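Local coordinates for protein ABC-type amino acid transport system, permease component (Caldanaerobacter subterraneus subsp. tengcongensis MB4, PDB 4YMU) that probably carries amino acids such as arginine across the cell membrane as the membrane-spanning permease subunit of an ABC-type importer, at residues F5-K10 / T182-E187; R173-I178 / E187-I192. All coordinates share one frame; numbering follows the deposited sequence.

Contact 1: F5-K10 / T182-E187; sequences FLSMVK and TYRYFE
Phe5 lays one face of its ring over the CB of Glu187, a CH-pi contact with CB 3.8 Å from the ring centroid and 26° off the normal. The methylene sits toward the rim of the ring, nearest CE1, and Phe5 CE1 also comes 3.4 Å from Glu187 O. With CG anti to its own carbonyl carbon (chi1 -82°), the ring is carried over the first turn of helix 186-214, where CZ meets Phe186 CE2 obliquely at 4.1 Å. Ser7 follows and makes a looser contact, its OG 4.2 Å from Arg184 CD. Met8 bends at both chi2 and chi3, crossing the Glu187 side chain at about a right angle and setting its CE against Glu187 CG at 3.4 Å.

The hydrocarbon part of Glu187 is thus packed by Phe5 and Met8, while its carboxylate turns to polar partners: OE2 accepts a hydrogen bond from the backbone N of Asp4, and OE1 forms a weak salt bridge with Arg184 NH1 at 3.4 Å. Just ahead of helix 186-214, Thr182 OG1 accepts from Arg184 N in an ST turn. The short N-terminal helix 6-9 therefore lies against the link between helices 174-182 and 186-214, with Met8 reaching Ile178 and Pro188, while Phe186 meets Phe81 of the second subunit edge to face.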
loop_
_atom_site.group_PDB
_atom_site.type_symbol
_atom_site.label_atom_id
_atom_site.label_comp_id
_atom_site.label_asym_id
_atom_site.label_seq_id
_atom_site.Cartn_x
_atom_site.Cartn_y
_atom_site.Cartn_z
ATOM N N PHE C 5 -24.863 -8.807 -40.476
ATOM C CA PHE C 5 -24.030 -7.659 -40.137
ATOM C C PHE C 5 -23.739 -6.786 -41.361
ATOM O O PHE C 5 -23.430 -5.598 -41.238
ATOM C CB PHE C 5 -22.745 -8.093 -39.416
ATOM C CG PHE C 5 -22.936 -8.339 -37.941
ATOM C CD1 PHE C 5 -22.961 -7.280 -37.046
ATOM C CD2 PHE C 5 -23.115 -9.624 -37.450
ATOM C CE1 PHE C 5 -23.144 -7.506 -35.684
ATOM C CE2 PHE C 5 -23.304 -9.854 -36.090
ATOM C CZ PHE C 5 -23.321 -8.799 -35.209
ATOM N N LEU C 6 -23.868 -7.363 -42.550
ATOM C CA LEU C 6 -23.572 -6.607 -43.760
ATOM C C LEU C 6 -24.599 -5.498 -43.953
ATOM O O LEU C 6 -24.264 -4.392 -44.387
ATOM C CB LEU C 6 -23.548 -7.523 -44.985
ATOM C CG LEU C 6 -22.498 -8.637 -45.021
ATOM C CD1 LEU C 6 -22.926 -9.861 -44.195
ATOM C CD2 LEU C 6 -22.179 -9.017 -46.459
ATOM N N SER C 7 -25.850 -5.800 -43.611
ATOM C CA SER C 7 -26.941 -4.833 -43.693
ATOM C C SER C 7 -26.645 -3.620 -42.833
ATOM O O SER C 7 -27.150 -2.525 -43.080
ATOM C CB SER C 7 -28.241 -5.485 -43.230
ATOM O OG SER C 7 -28.057 -6.125 -41.976
ATOM N N MET C 8 -25.815 -3.845 -41.819
ATOM C CA MET C 8 -25.426 -2.838 -40.847
ATOM C C MET C 8 -24.393 -1.871 -41.415
ATOM O O MET C 8 -24.310 -0.722 -40.972
ATOM C CB MET C 8 -24.877 -3.540 -39.610
ATOM C CG MET C 8 -25.315 -2.967 -38.288
ATOM S SD MET C 8 -27.054 -2.566 -38.167
ATOM C CE MET C 8 -27.784 -4.141 -38.607
ATOM N N VAL C 9 -23.619 -2.341 -42.396
ATOM C CA VAL C 9 -22.528 -1.548 -42.982
ATOM C C VAL C 9 -22.958 -0.141 -43.393
ATOM O O VAL C 9 -22.301 0.840 -43.055
ATOM C CB VAL C 9 -21.873 -2.255 -44.200
ATOM C CG1 VAL C 9 -20.817 -1.350 -44.840
ATOM C CG2 VAL C 9 -21.261 -3.587 -43.788
ATOM N N LYS C 10 -24.084 -0.061 -44.096
ATOM C CA LYS C 10 -24.605 1.197 -44.629
ATOM C C LYS C 10 -24.932 2.211 -43.543
ATOM O O LYS C 10 -25.121 3.393 -43.827
ATOM C CB LYS C 10 -25.838 0.924 -45.497
ATOM C CG LYS C 10 -27.103 0.606 -44.712
ATOM C CD LYS C 10 -28.299 0.383 -45.637
ATOM C CE LYS C 10 -28.212 -0.961 -46.326
ATOM N NZ LYS C 10 -28.491 -2.094 -45.403
ATOM N N THR C 182 -34.694 -1.286 -39.735
ATOM C CA THR C 182 -34.223 -2.632 -40.067
ATOM C C THR C 182 -34.949 -3.690 -39.256
ATOM O O THR C 182 -34.958 -4.876 -39.622
ATOM C CB THR C 182 -32.682 -2.791 -39.834
ATOM O OG1 THR C 182 -32.362 -2.616 -38.441
ATOM C CG2 THR C 182 -31.901 -1.787 -40.671
ATOM N N TYR C 183 -35.569 -3.247 -38.165
ATOM C CA TYR C 183 -36.202 -4.133 -37.182
ATOM C C TYR C 183 -35.159 -5.002 -36.459
ATOM O O TYR C 183 -35.504 -5.940 -35.735
ATOM C CB TYR C 183 -37.325 -4.973 -37.818
ATOM C CG TYR C 183 -38.337 -4.132 -38.582
ATOM C CD1 TYR C 183 -39.442 -3.584 -37.948
ATOM C CD2 TYR C 183 -38.160 -3.856 -39.934
ATOM C CE1 TYR C 183 -40.352 -2.807 -38.645
ATOM C CE2 TYR C 183 -39.056 -3.084 -40.635
ATOM C CZ TYR C 183 -40.155 -2.558 -39.993
ATOM O OH TYR C 183 -41.060 -1.782 -40.707
ATOM N N ARG C 184 -33.887 -4.632 -36.613
ATOM C CA ARG C 184 -32.780 -5.363 -36.002
ATOM C C ARG C 184 -32.158 -4.580 -34.850
ATOM O O ARG C 184 -31.685 -3.457 -35.031
ATOM C CB ARG C 184 -31.704 -5.686 -37.045
ATOM C CG ARG C 184 -32.148 -6.654 -38.123
ATOM C CD ARG C 184 -31.026 -6.983 -39.097
ATOM N NE ARG C 184 -31.412 -8.051 -40.016
ATOM C CZ ARG C 184 -31.493 -9.337 -39.684
ATOM N NH1 ARG C 184 -31.228 -9.726 -38.446
ATOM N NH2 ARG C 184 -31.857 -10.238 -40.586
ATOM N N TYR C 185 -32.178 -5.187 -33.665
ATOM C CA TYR C 185 -31.575 -4.603 -32.470
ATOM C C TYR C 185 -30.217 -5.234 -32.186
ATOM O O TYR C 185 -29.257 -4.528 -31.908
ATOM C CB TYR C 185 -32.478 -4.822 -31.254
ATOM C CG TYR C 185 -33.420 -3.687 -30.953
ATOM C CD1 TYR C 185 -32.938 -2.410 -30.741
ATOM C CD2 TYR C 185 -34.801 -3.896 -30.862
ATOM C CE1 TYR C 185 -33.797 -1.358 -30.452
ATOM C CE2 TYR C 185 -35.667 -2.858 -30.573
ATOM C CZ TYR C 185 -35.160 -1.588 -30.368
ATOM O OH TYR C 185 -35.998 -0.532 -30.082
ATOM N N PHE C 186 -30.172 -6.565 -32.252
ATOM C CA PHE C 186 -28.983 -7.362 -31.972
ATOM C C PHE C 186 -27.702 -6.831 -32.596
ATOM O O PHE C 186 -26.793 -6.383 -31.891
ATOM C CB PHE C 186 -29.209 -8.796 -32.447
ATOM C CG PHE C 186 -28.068 -9.721 -32.154
ATOM C CD1 PHE C 186 -28.029 -10.437 -30.964
ATOM C CD2 PHE C 186 -27.031 -9.887 -33.066
ATOM C CE1 PHE C 186 -26.978 -11.303 -30.687
ATOM C CE2 PHE C 186 -25.973 -10.752 -32.793
ATOM C CZ PHE C 186 -25.952 -11.460 -31.604
ATOM N N GLU C 187 -27.627 -6.895 -33.920
ATOM C CA GLU C 187 -26.399 -6.536 -34.624
ATOM C C GLU C 187 -25.872 -5.112 -34.334
ATOM O O GLU C 187 -24.681 -4.942 -34.053
ATOM C CB GLU C 187 -26.503 -6.848 -36.134
ATOM C CG GLU C 187 -27.929 -6.954 -36.676
ATOM C CD GLU C 187 -28.533 -8.355 -36.575
ATOM O OE1 GLU C 187 -29.503 -8.546 -35.811
ATOM O OE2 GLU C 187 -28.068 -9.266 -37.291
#

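Contact 2: R173-I178 / E187-I192; sequences RQADII and EPYIII
Ala175 sets its CB over one face of the Tyr189 ring, 3.5 Å from the centroid and 20° off the normal, a CH-pi contact. The methyl is displaced toward the rim, and CE1 is the ring atom nearest to it, at 3.3 Å. A chi1 of -88° at Tyr189 swings the ring out from helix 187-192 toward helix 174-178, so that its flat side meets the alanine. The hydroxyl ends up 4.0 Å from Asp176 OD1, the carboxylate plane nearly perpendicular to the ring; that is too long for a bond, and this oxygen instead probably pairs with the hydroxyl of Tyr185.

The same alanine methyl has two further apolar neighbours. Ile192 keeps CG1 anti to its carbonyl carbon and extends it through chi2, which brings CD1 to 3.7 Å from Ala175 CB and close to the backbone N of that residue. Pro188 offers its CB to Ala175 CB at 4.2 Å, and the same proline carbon also meets Ile178 CD1 at 4.1 Å, the side chains of Pro188 and Ile178 sliding past each other in opposite directions. A leucine in place of Tyr189 would probably leave the Ala175 methyl without its flat ring partner and open a gap between the two helices where the ring lay.

Segments 174-178 and 187-192 run nearly antiparallel, at 153°, their axes coming within 9.1 Å, as in a helical hairpin. A small alanine lets Pro188, Tyr189 and Ile192 close around one methyl. Cohesion here comes from shape and dispersion, while Gln174 NE2, a polar group at the margin, bonds to Asp170 O.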
loop_
_atom_site.group_PDB
_atom_site.type_symbol
_atom_site.label_atom_id
_atom_site.label_comp_id
_atom_site.label_asym_id
_atom_site.label_seq_id
_atom_site.Cartn_x
_atom_site.Cartn_y
_atom_site.Cartn_z
ATOM N N ARG C 173 -27.837 5.324 -28.554
ATOM C CA ARG C 173 -29.123 5.690 -29.142
ATOM C C ARG C 173 -29.257 5.168 -30.569
ATOM O O ARG C 173 -30.359 4.843 -31.006
ATOM C CB ARG C 173 -29.307 7.204 -29.102
ATOM C CG ARG C 173 -30.678 7.695 -29.531
ATOM C CD ARG C 173 -31.814 6.899 -28.893
ATOM N NE ARG C 173 -32.961 7.760 -28.605
ATOM C CZ ARG C 173 -33.772 8.285 -29.525
ATOM N NH1 ARG C 173 -33.579 8.047 -30.818
ATOM N NH2 ARG C 173 -34.783 9.061 -29.150
ATOM N N GLN C 174 -28.132 5.083 -31.282
ATOM C CA GLN C 174 -28.120 4.635 -32.670
ATOM C C GLN C 174 -28.879 3.331 -32.874
ATOM O O GLN C 174 -29.611 3.192 -33.849
ATOM C CB GLN C 174 -26.690 4.490 -33.197
ATOM C CG GLN C 174 -25.876 5.764 -33.116
ATOM C CD GLN C 174 -26.618 6.982 -33.646
ATOM O OE1 GLN C 174 -27.040 7.023 -34.805
ATOM N NE2 GLN C 174 -26.771 7.989 -32.793
ATOM N N ALA C 175 -28.739 2.389 -31.947
ATOM C CA ALA C 175 -29.410 1.098 -32.109
ATOM C C ALA C 175 -30.938 1.223 -32.244
ATOM O O ALA C 175 -31.585 0.406 -32.910
ATOM C CB ALA C 175 -29.067 0.180 -30.986
ATOM N N ASP C 176 -31.514 2.229 -31.592
ATOM C CA ASP C 176 -32.931 2.489 -31.770
ATOM C C ASP C 176 -33.142 2.950 -33.202
ATOM O O ASP C 176 -33.863 2.295 -33.970
ATOM C CB ASP C 176 -33.471 3.508 -30.764
ATOM C CG ASP C 176 -33.637 2.919 -29.359
ATOM O OD1 ASP C 176 -33.941 1.703 -29.220
ATOM O OD2 ASP C 176 -33.495 3.694 -28.387
ATOM N N ILE C 177 -32.469 4.041 -33.565
ATOM C CA ILE C 177 -32.580 4.620 -34.896
ATOM C C ILE C 177 -32.510 3.542 -35.983
ATOM O O ILE C 177 -33.477 3.329 -36.731
ATOM C CB ILE C 177 -31.487 5.675 -35.093
ATOM C CG1 ILE C 177 -31.694 6.815 -34.093
ATOM C CG2 ILE C 177 -31.471 6.191 -36.519
ATOM C CD1 ILE C 177 -30.705 7.964 -34.224
ATOM N N ILE C 178 -31.396 2.821 -36.014
ATOM C CA ILE C 178 -31.175 1.750 -36.979
ATOM C C ILE C 178 -32.289 0.708 -36.976
ATOM O O ILE C 178 -32.766 0.311 -38.048
ATOM C CB ILE C 178 -29.809 1.066 -36.736
ATOM C CG1 ILE C 178 -28.675 2.054 -37.016
ATOM C CG2 ILE C 178 -29.641 -0.159 -37.609
ATOM C CD1 ILE C 178 -27.379 1.689 -36.356
ATOM N N GLU C 187 -27.627 -6.895 -33.920
ATOM C CA GLU C 187 -26.399 -6.536 -34.624
ATOM C C GLU C 187 -25.872 -5.112 -34.334
ATOM O O GLU C 187 -24.681 -4.942 -34.053
ATOM C CB GLU C 187 -26.503 -6.848 -36.134
ATOM C CG GLU C 187 -27.929 -6.954 -36.676
ATOM C CD GLU C 187 -28.533 -8.355 -36.575
ATOM O OE1 GLU C 187 -29.503 -8.546 -35.811
ATOM O OE2 GLU C 187 -28.068 -9.266 -37.291
ATOM N N PRO C 188 -26.746 -4.089 -34.357
ATOM C CA PRO C 188 -26.202 -2.762 -34.006
ATOM C C PRO C 188 -25.747 -2.639 -32.534
ATOM O O PRO C 188 -24.869 -1.837 -32.231
ATOM C CB PRO C 188 -27.377 -1.809 -34.298
ATOM C CG PRO C 188 -28.576 -2.667 -34.230
ATOM C CD PRO C 188 -28.161 -4.011 -34.749
ATOM N N TYR C 189 -26.346 -3.414 -31.636
ATOM C CA TYR C 189 -25.932 -3.402 -30.247
ATOM C C TYR C 189 -24.560 -4.052 -30.117
ATOM O O TYR C 189 -23.689 -3.504 -29.456
ATOM C CB TYR C 189 -26.961 -4.090 -29.343
ATOM C CG TYR C 189 -28.025 -3.138 -28.861
ATOM C CD1 TYR C 189 -27.683 -1.891 -28.355
ATOM C CD2 TYR C 189 -29.383 -3.459 -28.967
ATOM C CE1 TYR C 189 -28.659 -1.008 -27.919
ATOM C CE2 TYR C 189 -30.370 -2.578 -28.550
ATOM C CZ TYR C 189 -30.009 -1.352 -28.034
ATOM O OH TYR C 189 -30.984 -0.465 -27.620
ATOM N N ILE C 190 -24.376 -5.219 -30.737
ATOM C CA ILE C 190 -23.062 -5.842 -30.786
ATOM C C ILE C 190 -22.027 -4.854 -31.317
ATOM O O ILE C 190 -20.979 -4.646 -30.699
ATOM C CB ILE C 190 -23.053 -7.081 -31.666
ATOM C CG1 ILE C 190 -23.864 -8.200 -31.009
ATOM C CG2 ILE C 190 -21.640 -7.509 -31.938
ATOM C CD1 ILE C 190 -23.261 -8.750 -29.741
ATOM N N ILE C 191 -22.336 -4.219 -32.444
ATOM C CA ILE C 191 -21.413 -3.256 -33.046
ATOM C C ILE C 191 -21.088 -2.100 -32.103
ATOM O O ILE C 191 -19.941 -1.656 -32.002
ATOM C CB ILE C 191 -21.975 -2.711 -34.373
ATOM C CG1 ILE C 191 -21.970 -3.820 -35.422
ATOM C CG2 ILE C 191 -21.188 -1.500 -34.864
ATOM C CD1 ILE C 191 -22.264 -3.320 -36.806
ATOM N N ILE C 192 -22.108 -1.604 -31.418
ATOM C CA ILE C 192 -21.923 -0.490 -30.493
ATOM C C ILE C 192 -21.077 -0.904 -29.280
ATOM O O ILE C 192 -20.160 -0.191 -28.889
ATOM C CB ILE C 192 -23.279 0.084 -30.040
ATOM C CG1 ILE C 192 -23.958 0.835 -31.191
ATOM C CG2 ILE C 192 -23.109 0.996 -28.843
ATOM C CD1 ILE C 192 -25.443 1.040 -30.975
#

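Helix 186-214 serves both contacts, and Glu187 belongs to each, though it touches its partner segment in contact 1 alone. Contact 2 is buried and almost purely apolar, the inner face of a near-antiparallel helix pair; contact 1, nearer the chain's periphery, is only partly buried and mixes aromatic and methionine packing with a carboxylate held by polar partners. The two are joined directly through Met8, whose SD packs on Ile178 CG2 at 3.6 Å and whose CG lies 3.4 Å from Ile191 CD1. Together they gather helices 6-9, 174-182 and 186-214 beside the second subunit.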